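Local coordinates for protein thiaminase-I (Naegleria gruberi, PDB 4HCW) that adopts the two-lobed alpha/beta fold of the type II periplasmic binding proteins, as a member of the thiaminase family, at residues L300-N305 with S316-Q321; E87-G92 with Y112-Y117; S255-V260 with E330-V335; V249-T254 with S323-A328. All blocks are in the same frame, centred on the assembly; numbering follows the deposited sequence.

Contact 1: L300-N305 with S316-Q321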
loop_
_atom_site.group_PDB
_atom_site.type_symbol
_atom_site.label_atom_id
_atom_site.label_comp_id
_atom_site.label_asym_id
_atom_site.label_seq_id
_atom_site.Cartn_x
_atom_site.Cartn_y
_atom_site.Cartn_z
ATOM N N LEU A 300 7.156 -10.637 -0.904
ATOM C CA LEU A 300 6.104 -10.451 0.095
ATOM C C LEU A 300 5.126 -9.343 -0.284
ATOM O O LEU A 300 4.576 -8.662 0.583
ATOM C CB LEU A 300 6.694 -10.194 1.484
ATOM C CG LEU A 300 7.378 -11.387 2.150
ATOM C CD1 LEU A 300 7.825 -11.032 3.557
ATOM C CD2 LEU A 300 6.448 -12.590 2.170
ATOM N N THR A 301 4.919 -9.165 -1.583
ATOM C CA THR A 301 3.944 -8.203 -2.074
ATOM C C THR A 301 2.572 -8.864 -2.080
ATOM O O THR A 301 2.438 -10.025 -2.467
ATOM C CB THR A 301 4.299 -7.713 -3.490
ATOM O OG1 THR A 301 5.631 -7.184 -3.495
ATOM C CG2 THR A 301 3.328 -6.635 -3.947
ATOM N N LEU A 302 1.556 -8.132 -1.640
ATOM C CA LEU A 302 0.219 -8.693 -1.519
ATOM C C LEU A 302 -0.657 -8.342 -2.712
ATOM O O LEU A 302 -0.805 -7.169 -3.054
ATOM C CB LEU A 302 -0.451 -8.200 -0.236
ATOM C CG LEU A 302 0.399 -8.198 1.035
ATOM C CD1 LEU A 302 -0.409 -7.672 2.209
ATOM C CD2 LEU A 302 0.938 -9.587 1.327
ATOM N N PRO A 303 -1.234 -9.365 -3.360
ATOM C CA PRO A 303 -2.254 -9.142 -4.389
ATOM C C PRO A 303 -3.509 -8.563 -3.749
ATOM O O PRO A 303 -3.707 -8.722 -2.544
ATOM C CB PRO A 303 -2.531 -10.551 -4.918
ATOM C CG PRO A 303 -1.310 -11.337 -4.575
ATOM C CD PRO A 303 -0.850 -10.782 -3.264
ATOM N N ALA A 304 -4.346 -7.902 -4.542
ATOM C CA ALA A 304 -5.528 -7.234 -4.008
ATOM C C ALA A 304 -6.764 -8.131 -4.014
ATOM O O ALA A 304 -7.697 -7.918 -3.239
ATOM C CB ALA A 304 -5.797 -5.951 -4.774
ATOM N N ASN A 305 -6.766 -9.130 -4.890
ATOM C CA ASN A 305 -7.902 -10.040 -5.011
ATOM C C ASN A 305 -7.766 -11.260 -4.108
ATOM O O ASN A 305 -6.655 -11.668 -3.770
ATOM C CB ASN A 305 -8.081 -10.478 -6.465
ATOM C CG ASN A 305 -6.861 -11.193 -7.015
ATOM O OD1 ASN A 305 -5.734 -10.936 -6.592
ATOM N ND2 ASN A 305 -7.083 -12.096 -7.963
ATOM N N SER A 316 2.551 -20.428 1.865
ATOM C CA SER A 316 3.191 -19.440 2.727
ATOM C C SER A 316 2.374 -19.167 3.984
ATOM O O SER A 316 1.209 -18.776 3.906
ATOM C CB SER A 316 3.431 -18.135 1.966
ATOM O OG SER A 316 4.024 -17.160 2.806
ATOM N N ASN A 317 2.994 -19.372 5.141
ATOM C CA ASN A 317 2.342 -19.106 6.417
ATOM C C ASN A 317 2.126 -17.611 6.634
ATOM O O ASN A 317 1.151 -17.199 7.264
ATOM C CB ASN A 317 3.157 -19.701 7.570
ATOM C CG ASN A 317 2.562 -19.386 8.928
ATOM O OD1 ASN A 317 3.046 -18.508 9.641
ATOM N ND2 ASN A 317 1.504 -20.102 9.291
ATOM N N PHE A 318 3.044 -16.808 6.103
ATOM C CA PHE A 318 2.945 -15.355 6.177
ATOM C C PHE A 318 1.667 -14.867 5.504
ATOM O O PHE A 318 0.885 -14.127 6.100
ATOM C CB PHE A 318 4.169 -14.710 5.520
ATOM C CG PHE A 318 4.171 -13.207 5.575
ATOM C CD1 PHE A 318 4.709 -12.541 6.665
ATOM C CD2 PHE A 318 3.645 -12.458 4.533
ATOM C CE1 PHE A 318 4.716 -11.159 6.717
ATOM C CE2 PHE A 318 3.649 -11.077 4.581
ATOM C CZ PHE A 318 4.185 -10.427 5.674
ATOM N N TYR A 319 1.459 -15.291 4.261
ATOM C CA TYR A 319 0.266 -14.917 3.509
ATOM C C TYR A 319 -0.999 -15.486 4.138
ATOM O O TYR A 319 -2.089 -14.938 3.966
ATOM C CB TYR A 319 0.380 -15.382 2.054
ATOM C CG TYR A 319 1.213 -14.470 1.182
ATOM C CD1 TYR A 319 2.594 -14.607 1.118
ATOM C CD2 TYR A 319 0.618 -13.473 0.423
ATOM C CE1 TYR A 319 3.357 -13.773 0.322
ATOM C CE2 TYR A 319 1.370 -12.636 -0.375
ATOM C CZ TYR A 319 2.738 -12.790 -0.423
ATOM O OH TYR A 319 3.489 -11.956 -1.218
ATOM N N ALA A 320 -0.849 -16.588 4.866
ATOM C CA ALA A 320 -1.980 -17.249 5.504
ATOM C C ALA A 320 -2.582 -16.387 6.607
ATOM O O ALA A 320 -3.801 -16.259 6.710
ATOM C CB ALA A 320 -1.560 -18.603 6.055
ATOM N N GLN A 321 -1.719 -15.796 7.426
ATOM C CA GLN A 321 -2.161 -14.954 8.533
ATOM C C GLN A 321 -2.885 -13.707 8.034
ATOM O O GLN A 321 -3.878 -13.279 8.622
ATOM C CB GLN A 321 -0.974 -14.549 9.409
ATOM C CG GLN A 321 -0.249 -15.716 10.055
ATOM C CD GLN A 321 0.882 -15.268 10.959
ATOM O OE1 GLN A 321 1.045 -14.077 11.225
ATOM N NE2 GLN A 321 1.673 -16.222 11.437
#
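One cross-segment hydrogen bond joins Tyr319 to Thr301: the phenol OH donates to the backbone O of Thr301 (2.5 Å between OH and O). The hydroxyl sits above the carbonyl plane, 51° out of it, while the oxygen lies in the plane of the tyrosine ring at its edge. Tyrosine suits this place because its apolar ring spans the gap from the helix to the loop leading into strand 302-303 and still brings a donor.

Apolar contacts fill the rest. Leu300 CD1 lies over the centre of the Phe318 ring, a CH-pi contact with 4.3 Å from CD1 to the ring centroid, and CD2 wedges between the rings, 3.7 Å from Phe318 CD2 and 3.8 Å from Tyr319 CE1. Phe318 swings its CG anti to the backbone N (chi1 -179°), which carries its ring toward that leucine. Leu302 CD2 touches Tyr319 CE2 at 3.5 Å, and Pro303 CD comes to the edge of the same ring.

Ser316 N-caps helix 317-328, its OG accepting weakly from Tyr319 N; Leu300, with positive phi, is the C-prime residue of the Schellman motif ending helix 290-298. This is alpha/beta layer packing: a helix against the short, weakly bonded strand near 302-303, which pairs antiparallel with strand 110-125.

Contact 2: E87-G92 with Y112-Y117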
loop_
_atom_site.group_PDB
_atom_site.type_symbol
_atom_site.label_atom_id
_atom_site.label_comp_id
_atom_site.label_asym_id
_atom_site.label_seq_id
_atom_site.Cartn_x
_atom_site.Cartn_y
_atom_site.Cartn_z
ATOM N N GLU A 87 -19.114 -3.018 -13.328
ATOM C CA GLU A 87 -18.900 -3.903 -12.189
ATOM C C GLU A 87 -18.577 -5.319 -12.657
ATOM O O GLU A 87 -17.721 -5.994 -12.084
ATOM C CB GLU A 87 -20.137 -3.915 -11.288
ATOM C CG GLU A 87 -20.094 -4.938 -10.161
ATOM C CD GLU A 87 -19.052 -4.614 -9.108
ATOM O OE1 GLU A 87 -19.410 -3.989 -8.089
ATOM O OE2 GLU A 87 -17.875 -4.990 -9.296
ATOM N N SER A 88 -19.264 -5.757 -13.707
ATOM C CA SER A 88 -19.087 -7.102 -14.241
ATOM C C SER A 88 -17.727 -7.280 -14.911
ATOM O O SER A 88 -17.150 -8.367 -14.885
ATOM C CB SER A 88 -20.205 -7.431 -15.232
ATOM O OG SER A 88 -20.240 -6.492 -16.292
ATOM N N LEU A 89 -17.221 -6.206 -15.512
ATOM C CA LEU A 89 -15.938 -6.248 -16.206
ATOM C C LEU A 89 -14.790 -6.496 -15.231
ATOM O O LEU A 89 -13.841 -7.215 -15.544
ATOM C CB LEU A 89 -15.703 -4.947 -16.977
ATOM C CG LEU A 89 -14.455 -4.886 -17.862
ATOM C CD1 LEU A 89 -14.515 -5.949 -18.948
ATOM C CD2 LEU A 89 -14.291 -3.502 -18.473
ATOM N N VAL A 90 -14.886 -5.898 -14.048
ATOM C CA VAL A 90 -13.859 -6.042 -13.024
ATOM C C VAL A 90 -13.950 -7.400 -12.332
ATOM O O VAL A 90 -12.936 -8.066 -12.113
ATOM C CB VAL A 90 -13.960 -4.922 -11.967
ATOM C CG1 VAL A 90 -12.914 -5.116 -10.880
ATOM C CG2 VAL A 90 -13.808 -3.559 -12.624
ATOM N N ARG A 91 -15.171 -7.806 -11.996
ATOM C CA ARG A 91 -15.405 -9.078 -11.318
ATOM C C ARG A 91 -15.009 -10.272 -12.184
ATOM O O ARG A 91 -14.651 -11.331 -11.668
ATOM C CB ARG A 91 -16.873 -9.200 -10.900
ATOM C CG ARG A 91 -17.284 -8.260 -9.778
ATOM C CD ARG A 91 -16.633 -8.650 -8.461
ATOM N NE ARG A 91 -17.041 -7.771 -7.368
ATOM C CZ ARG A 91 -16.702 -7.953 -6.096
ATOM N NH1 ARG A 91 -17.119 -7.103 -5.168
ATOM N NH2 ARG A 91 -15.947 -8.988 -5.750
ATOM N N GLY A 92 -15.074 -10.094 -13.500
ATOM C CA GLY A 92 -14.719 -11.150 -14.430
ATOM C C GLY A 92 -13.221 -11.280 -14.628
ATOM O O GLY A 92 -12.753 -12.188 -15.318
ATOM N N TYR A 112 -13.656 2.628 -10.915
ATOM C CA TYR A 112 -12.687 3.315 -11.766
ATOM C C TYR A 112 -11.353 2.586 -11.923
ATOM O O TYR A 112 -10.357 3.196 -12.310
ATOM C CB TYR A 112 -12.447 4.740 -11.259
ATOM C CG TYR A 112 -13.592 5.686 -11.541
ATOM C CD1 TYR A 112 -14.680 5.767 -10.682
ATOM C CD2 TYR A 112 -13.583 6.499 -12.667
ATOM C CE1 TYR A 112 -15.728 6.630 -10.938
ATOM C CE2 TYR A 112 -14.627 7.366 -12.931
ATOM C CZ TYR A 112 -15.697 7.426 -12.064
ATOM O OH TYR A 112 -16.739 8.288 -12.322
ATOM N N GLY A 113 -11.328 1.289 -11.634
ATOM C CA GLY A 113 -10.113 0.522 -11.834
ATOM C C GLY A 113 -10.080 -0.873 -11.238
ATOM O O GLY A 113 -10.923 -1.239 -10.419
ATOM N N PHE A 114 -9.087 -1.650 -11.662
ATOM C CA PHE A 114 -8.887 -3.005 -11.166
ATOM C C PHE A 114 -7.835 -3.003 -10.067
ATOM O O PHE A 114 -6.682 -2.649 -10.312
ATOM C CB PHE A 114 -8.425 -3.930 -12.295
ATOM C CG PHE A 114 -9.240 -3.818 -13.552
ATOM C CD1 PHE A 114 -8.891 -2.913 -14.541
ATOM C CD2 PHE A 114 -10.346 -4.626 -13.751
ATOM C CE1 PHE A 114 -9.633 -2.810 -15.700
ATOM C CE2 PHE A 114 -11.093 -4.528 -14.910
ATOM C CZ PHE A 114 -10.736 -3.617 -15.885
ATOM N N PRO A 115 -8.229 -3.397 -8.848
ATOM C CA PRO A 115 -7.304 -3.481 -7.714
ATOM C C PRO A 115 -6.155 -4.446 -7.995
ATOM O O PRO A 115 -6.396 -5.581 -8.402
ATOM C CB PRO A 115 -8.187 -4.026 -6.589
ATOM C CG PRO A 115 -9.567 -3.615 -6.963
ATOM C CD PRO A 115 -9.613 -3.713 -8.456
ATOM N N GLN A 116 -4.924 -3.993 -7.781
ATOM C CA GLN A 116 -3.748 -4.806 -8.071
ATOM C C GLN A 116 -3.007 -5.233 -6.810
ATOM O O GLN A 116 -2.847 -6.425 -6.546
ATOM C CB GLN A 116 -2.792 -4.060 -9.004
ATOM C CG GLN A 116 -1.505 -4.815 -9.294
ATOM C CD GLN A 116 -0.624 -4.109 -10.303
ATOM O OE1 GLN A 116 -0.828 -2.935 -10.612
ATOM N NE2 GLN A 116 0.363 -4.825 -10.829
ATOM N N TYR A 117 -2.552 -4.254 -6.035
ATOM C CA TYR A 117 -1.763 -4.531 -4.841
ATOM C C TYR A 117 -2.490 -4.119 -3.566
ATOM O O TYR A 117 -3.290 -3.183 -3.567
ATOM C CB TYR A 117 -0.412 -3.816 -4.918
ATOM C CG TYR A 117 0.464 -4.277 -6.060
ATOM C CD1 TYR A 117 0.555 -5.621 -6.392
ATOM C CD2 TYR A 117 1.196 -3.366 -6.809
ATOM C CE1 TYR A 117 1.356 -6.047 -7.436
ATOM C CE2 TYR A 117 1.998 -3.781 -7.856
ATOM C CZ TYR A 117 2.075 -5.122 -8.165
ATOM O OH TYR A 117 2.873 -5.540 -9.207
#
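Helix-on-sheet packing in an alpha/beta layer brings Val90 of helix 87-94 against Phe114 of strand 110-125. The axes of helix 87-92 and strand 114-117 pass 9.3 Å apart and run 33° from parallel. Val90 lies along the CD2-CE2 side of the phenyl with both methyls on the same side of its plane: its CG2 lies 3.7 Å from Phe114 CE2, and its CG1 is 3.9 Å from Phe114 CD2. A beta-branched valine serves well here, since its two methyls form a broad, short surface close to the helix. The same CG1 also lies 4.3 Å from Pro115 CD. Phe114 has its CG beside the backbone N and anti to the carbonyl carbon (chi1 -48°), and this turns the ring edge toward the helix; Val90 CA, 3.7 Å from Phe114 CE2, and Leu89 O both lie near the ring plane. Leu89 adds a looser contact, its CG 4.4 Å from Phe114 CZ.

The strand belongs to the large mixed sheet and pairs antiparallel with strand 260-267, where Gln116 and Tyr117 both face Asp263 in a classic beta bulge. From helix 275-288, Ile283 and Leu287 also touch Phe114, so the phenyl is buried between two helices. Gly113, just before the regular strand residues, has backbone angles that would jam a CB against the preceding carbonyl oxygen, which calls for glycine.

Contact 3: S255-V260 with E330-V335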
loop_
_atom_site.group_PDB
_atom_site.type_symbol
_atom_site.label_atom_id
_atom_site.label_comp_id
_atom_site.label_asym_id
_atom_site.label_seq_id
_atom_site.Cartn_x
_atom_site.Cartn_y
_atom_site.Cartn_z
ATOM N N SER A 255 -4.631 3.831 15.605
ATOM C CA SER A 255 -5.607 4.022 16.666
ATOM C C SER A 255 -6.943 3.460 16.206
ATOM O O SER A 255 -7.465 3.864 15.165
ATOM C CB SER A 255 -5.759 5.501 17.010
ATOM O OG SER A 255 -6.255 6.233 15.902
ATOM N N ASP A 256 -7.479 2.518 16.977
ATOM C CA ASP A 256 -8.775 1.909 16.688
ATOM C C ASP A 256 -8.810 1.217 15.325
ATOM O O ASP A 256 -8.424 0.054 15.198
ATOM C CB ASP A 256 -9.897 2.948 16.799
ATOM C CG ASP A 256 -11.277 2.336 16.671
ATOM O OD1 ASP A 256 -11.437 1.146 17.015
ATOM O OD2 ASP A 256 -12.203 3.048 16.227
ATOM N N LYS A 257 -9.268 1.939 14.307
ATOM C CA LYS A 257 -9.455 1.367 12.976
ATOM C C LYS A 257 -8.141 1.136 12.231
ATOM O O LYS A 257 -7.264 1.999 12.223
ATOM C CB LYS A 257 -10.382 2.252 12.139
ATOM C CG LYS A 257 -11.803 1.723 12.005
ATOM C CD LYS A 257 -12.457 1.509 13.359
ATOM C CE LYS A 257 -13.876 0.984 13.207
ATOM N NZ LYS A 257 -14.521 0.730 14.525
ATOM N N PRO A 258 -8.006 -0.045 11.604
ATOM C CA PRO A 258 -6.848 -0.382 10.771
ATOM C C PRO A 258 -6.954 0.225 9.373
ATOM O O PRO A 258 -8.023 0.201 8.765
ATOM C CB PRO A 258 -6.915 -1.908 10.691
ATOM C CG PRO A 258 -8.363 -2.218 10.823
ATOM C CD PRO A 258 -8.923 -1.188 11.764
ATOM N N TYR A 259 -5.845 0.765 8.877
ATOM C CA TYR A 259 -5.812 1.372 7.551
ATOM C C TYR A 259 -4.929 0.579 6.593
ATOM O O TYR A 259 -3.860 0.103 6.972
ATOM C CB TYR A 259 -5.319 2.818 7.634
ATOM C CG TYR A 259 -6.394 3.819 7.996
ATOM C CD1 TYR A 259 -6.877 3.912 9.294
ATOM C CD2 TYR A 259 -6.920 4.675 7.038
ATOM C CE1 TYR A 259 -7.859 4.827 9.627
ATOM C CE2 TYR A 259 -7.901 5.594 7.361
ATOM C CZ TYR A 259 -8.367 5.665 8.656
ATOM O OH TYR A 259 -9.345 6.578 8.981
ATOM N N VAL A 260 -5.386 0.438 5.352
ATOM C CA VAL A 260 -4.594 -0.218 4.317
ATOM C C VAL A 260 -4.491 0.651 3.069
ATOM O O VAL A 260 -5.307 1.549 2.852
ATOM C CB VAL A 260 -5.183 -1.587 3.910
ATOM C CG1 VAL A 260 -5.367 -2.481 5.128
ATOM C CG2 VAL A 260 -6.496 -1.403 3.161
ATOM N N GLU A 330 -12.781 -7.463 7.971
ATOM C CA GLU A 330 -13.204 -7.001 6.651
ATOM C C GLU A 330 -14.044 -5.724 6.707
ATOM O O GLU A 330 -14.065 -4.942 5.755
ATOM C CB GLU A 330 -13.969 -8.111 5.920
ATOM C CG GLU A 330 -14.290 -7.803 4.465
ATOM C CD GLU A 330 -15.000 -8.949 3.768
ATOM O OE1 GLU A 330 -15.111 -10.038 4.369
ATOM O OE2 GLU A 330 -15.448 -8.760 2.618
ATOM N N SER A 331 -14.728 -5.511 7.825
ATOM C CA SER A 331 -15.598 -4.350 7.974
ATOM C C SER A 331 -14.911 -3.196 8.701
ATOM O O SER A 331 -15.358 -2.052 8.624
ATOM C CB SER A 331 -16.882 -4.737 8.712
ATOM O OG SER A 331 -16.593 -5.226 10.011
ATOM N N GLU A 332 -13.825 -3.500 9.403
ATOM C CA GLU A 332 -13.153 -2.503 10.231
ATOM C C GLU A 332 -12.025 -1.786 9.491
ATOM O O GLU A 332 -11.543 -0.746 9.940
ATOM C CB GLU A 332 -12.617 -3.148 11.513
ATOM C CG GLU A 332 -13.624 -4.031 12.251
ATOM C CD GLU A 332 -14.639 -3.242 13.065
ATOM O OE1 GLU A 332 -14.841 -3.585 14.249
ATOM O OE2 GLU A 332 -15.244 -2.291 12.527
ATOM N N VAL A 333 -11.610 -2.341 8.357
ATOM C CA VAL A 333 -10.512 -1.768 7.584
ATOM C C VAL A 333 -10.911 -0.464 6.891
ATOM O O VAL A 333 -11.959 -0.385 6.248
ATOM C CB VAL A 333 -9.971 -2.773 6.546
ATOM C CG1 VAL A 333 -9.030 -2.088 5.577
ATOM C CG2 VAL A 333 -9.267 -3.926 7.243
ATOM N N ARG A 334 -10.068 0.555 7.034
ATOM C CA ARG A 334 -10.313 1.859 6.428
ATOM C C ARG A 334 -9.285 2.178 5.347
ATOM O O ARG A 334 -8.173 1.651 5.359
ATOM C CB ARG A 334 -10.289 2.953 7.499
ATOM C CG ARG A 334 -11.390 2.834 8.536
ATOM C CD ARG A 334 -12.754 3.010 7.898
ATOM N NE ARG A 334 -13.832 2.964 8.880
ATOM C CZ ARG A 334 -14.488 1.859 9.218
ATOM N NH1 ARG A 334 -14.177 0.702 8.650
ATOM N NH2 ARG A 334 -15.456 1.910 10.123
ATOM N N VAL A 335 -9.664 3.042 4.410
ATOM C CA VAL A 335 -8.763 3.465 3.342
ATOM C C VAL A 335 -8.779 4.983 3.192
ATOM O O VAL A 335 -9.806 5.570 2.855
ATOM C CB VAL A 335 -9.140 2.827 1.990
ATOM C CG1 VAL A 335 -8.261 3.382 0.877
ATOM C CG2 VAL A 335 -9.023 1.312 2.061
#
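Arg334 meets Tyr259 first through its CB, which stands over the centre of the tyrosine ring, 3.5 Å from the centroid, in a CH-pi contact. The chain then bends at chi2 (-64°), and CG comes against Lys257 CG at 3.7 Å. NE and CZ both pack against Lys257 CG. The bend lays one guanidinium face against the lysine chain, with Lys257 CG over its centre and Lys257 CE 3.6 Å from Arg334 NH2. At the tip NH1 donates to Ser331 O at 3.0 Å, that oxygen lying close to the guanidinium plane, while NH2 bonds to Ser172 O. Arginine fits because its methylenes cover a ring while its flat end satisfies backbone oxygens.

The backbones form a single parallel bridge at Tyr259 and Arg334: Arg334 N donates to Pro258 O (2.7 Å), and Val260 N donates to Arg334 O (3.0 Å). In binding-protein folds of this type the lobes are joined by crossing strands, and the run into strand 260-267 is probably part of such a crossover.

Lys257 NZ makes a long salt bridge with Glu332 OE2 (3.7 Å) and an equally long one with Asp256 OD2; these carboxylates would probably offset the nearness of its charge to Arg334. Valines suit the buried side, Val260 CG2 meeting Val333 CG1 at 3.6 Å and also touching Val335 CG2.

Contact 4: V249-T254 with S323-A328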
loop_
_atom_site.group_PDB
_atom_site.type_symbol
_atom_site.label_atom_id
_atom_site.label_comp_id
_atom_site.label_asym_id
_atom_site.label_seq_id
_atom_site.Cartn_x
_atom_site.Cartn_y
_atom_site.Cartn_z
ATOM N N VAL A 249 2.373 -11.660 12.133
ATOM C CA VAL A 249 2.037 -10.417 11.452
ATOM C C VAL A 249 0.528 -10.178 11.510
ATOM O O VAL A 249 -0.265 -11.086 11.253
ATOM C CB VAL A 249 2.538 -10.425 9.987
ATOM C CG1 VAL A 249 2.094 -11.691 9.267
ATOM C CG2 VAL A 249 2.067 -9.187 9.249
ATOM N N GLN A 250 0.133 -8.958 11.865
ATOM C CA GLN A 250 -1.283 -8.643 12.041
ATOM C C GLN A 250 -1.646 -7.247 11.547
ATOM O O GLN A 250 -0.777 -6.401 11.338
ATOM C CB GLN A 250 -1.676 -8.777 13.513
ATOM C CG GLN A 250 -0.899 -7.857 14.443
ATOM C CD GLN A 250 -1.480 -7.812 15.842
ATOM O OE1 GLN A 250 -0.747 -7.729 16.829
ATOM N NE2 GLN A 250 -2.804 -7.857 15.935
ATOM N N LEU A 251 -2.944 -7.021 11.368
ATOM C CA LEU A 251 -3.464 -5.704 11.035
ATOM C C LEU A 251 -3.647 -4.877 12.296
ATOM O O LEU A 251 -4.504 -5.181 13.126
ATOM C CB LEU A 251 -4.812 -5.821 10.327
ATOM C CG LEU A 251 -4.825 -5.906 8.804
ATOM C CD1 LEU A 251 -6.257 -6.018 8.312
ATOM C CD2 LEU A 251 -4.141 -4.689 8.202
ATOM N N ILE A 252 -2.844 -3.831 12.440
ATOM C CA ILE A 252 -2.993 -2.922 13.565
ATOM C C ILE A 252 -3.206 -1.492 13.089
ATOM O O ILE A 252 -2.434 -0.968 12.286
ATOM C CB ILE A 252 -1.777 -2.964 14.506
ATOM C CG1 ILE A 252 -0.481 -2.916 13.699
ATOM C CG2 ILE A 252 -1.817 -4.214 15.369
ATOM C CD1 ILE A 252 0.634 -2.182 14.395
ATOM N N GLY A 253 -4.270 -0.868 13.580
ATOM C CA GLY A 253 -4.495 0.536 13.314
ATOM C C GLY A 253 -3.605 1.352 14.224
ATOM O O GLY A 253 -3.250 0.902 15.313
ATOM N N THR A 254 -3.230 2.545 13.779
ATOM C CA THR A 254 -2.458 3.450 14.619
ATOM C C THR A 254 -3.318 3.854 15.814
ATOM O O THR A 254 -2.808 4.164 16.892
ATOM C CB THR A 254 -1.983 4.688 13.834
ATOM O OG1 THR A 254 -1.388 5.631 14.734
ATOM C CG2 THR A 254 -3.145 5.344 13.121
ATOM N N SER A 323 -4.497 -13.403 5.232
ATOM C CA SER A 323 -5.773 -13.813 4.657
ATOM C C SER A 323 -6.832 -13.910 5.749
ATOM O O SER A 323 -7.968 -13.468 5.571
ATOM C CB SER A 323 -5.632 -15.153 3.936
ATOM O OG SER A 323 -6.858 -15.542 3.341
ATOM N N GLN A 324 -6.448 -14.492 6.880
ATOM C CA GLN A 324 -7.330 -14.591 8.034
ATOM C C GLN A 324 -7.601 -13.202 8.599
ATOM O O GLN A 324 -8.704 -12.910 9.064
ATOM C CB GLN A 324 -6.705 -15.493 9.102
ATOM C CG GLN A 324 -7.523 -15.637 10.381
ATOM C CD GLN A 324 -7.171 -14.594 11.427
ATOM O OE1 GLN A 324 -6.157 -13.905 11.316
ATOM N NE2 GLN A 324 -8.011 -14.475 12.449
ATOM N N GLN A 325 -6.584 -12.348 8.545
ATOM C CA GLN A 325 -6.674 -10.999 9.084
ATOM C C GLN A 325 -7.651 -10.145 8.282
ATOM O O GLN A 325 -8.499 -9.457 8.849
ATOM C CB GLN A 325 -5.293 -10.343 9.085
ATOM C CG GLN A 325 -5.072 -9.359 10.216
ATOM C CD GLN A 325 -4.706 -10.042 11.518
ATOM O OE1 GLN A 325 -4.761 -9.434 12.588
ATOM N NE2 GLN A 325 -4.320 -11.310 11.434
ATOM N N PHE A 326 -7.524 -10.196 6.959
ATOM C CA PHE A 326 -8.367 -9.398 6.073
ATOM C C PHE A 326 -9.829 -9.836 6.115
ATOM O O PHE A 326 -10.729 -9.039 5.859
ATOM C CB PHE A 326 -7.842 -9.455 4.635
ATOM C CG PHE A 326 -6.568 -8.686 4.423
ATOM C CD1 PHE A 326 -6.320 -7.522 5.129
ATOM C CD2 PHE A 326 -5.618 -9.128 3.516
ATOM C CE1 PHE A 326 -5.149 -6.812 4.936
ATOM C CE2 PHE A 326 -4.444 -8.423 3.319
ATOM C CZ PHE A 326 -4.210 -7.263 4.031
ATOM N N ASP A 327 -10.057 -11.105 6.440
ATOM C CA ASP A 327 -11.411 -11.647 6.496
ATOM C C ASP A 327 -12.093 -11.341 7.827
ATOM O O ASP A 327 -13.290 -11.055 7.869
ATOM C CB ASP A 327 -11.399 -13.158 6.250
ATOM C CG ASP A 327 -11.076 -13.510 4.812
ATOM O OD1 ASP A 327 -11.469 -12.744 3.909
ATOM O OD2 ASP A 327 -10.428 -14.554 4.585
ATOM N N ALA A 328 -11.325 -11.404 8.909
ATOM C CA ALA A 328 -11.859 -11.163 10.244
ATOM C C ALA A 328 -12.219 -9.696 10.448
ATOM O O ALA A 328 -13.224 -9.374 11.081
ATOM C CB ALA A 328 -10.864 -11.617 11.303
#
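Gln325 folds its side chain against Leu251 and Gln250. Its CG packs alongside Leu251, and the bend at chi2 (81°) turns the amide toward Leu251 N and Gln250. There Gln325 OE1 accepts a weak hydrogen bond from Leu251 N (3.3 Å) and lies equally near Gln250 CB (3.3 Å). The same oxygen also accepts from Lys329 NZ, and NE2 donates weakly to Gln321 O one turn back, so both ends of the amide are engaged and its rotation is probably fixed. Glutamine is apt: it is partly exposed, yet long enough to reach a backbone N-H, and it has methylenes that lie against a leucine.

Leu251 points its CB at the helix. It and Gln325 run alongside each other, pointing opposite ways, with Leu251 CB 3.5 Å from Gln325 CG. The first torsion of Leu251 is off the staggered positions (chi1 -91°) and its second extended, carrying CD1 to Phe326 CD1 at 3.5 Å. The leucine and phenylalanine side chains cross at about a right angle, with the methyl oblique to the ring. The Gln250 and Gln325 amide planes stand 75° apart, so the amides do not stack.

Strand 248-250 pairs antiparallel with strand 110-125, whose Phe122 also touches Leu251; across from it, helix 317-328 is backed by helix 306-313, where Ile309 packs on Phe326.

In the fold
From the N terminus, contact 2 closes first, a short loop from helix 87-94 to strand 110-125, complete before any other opens. Contact 4 then opens at 249-254 and contact 3 at 255-260. Contact 1 opens at 300-305 and closes at 316-321 within both longer loops; contact 4 closes next at 323-328 and contact 3 last at 330-335, so contacts 3 and 4 cross. Contacts 1 and 4 share helix 317-328 and tie it to two strands, 302-303 and 248-250, that both pair with strand 110-125. Contact 2 meets contact 1 where Ala304 packs on Pro115; contact 3, joining the loop before strand 260-267 to the run into strand 335-338, meets contact 4 through Val333 and Leu251.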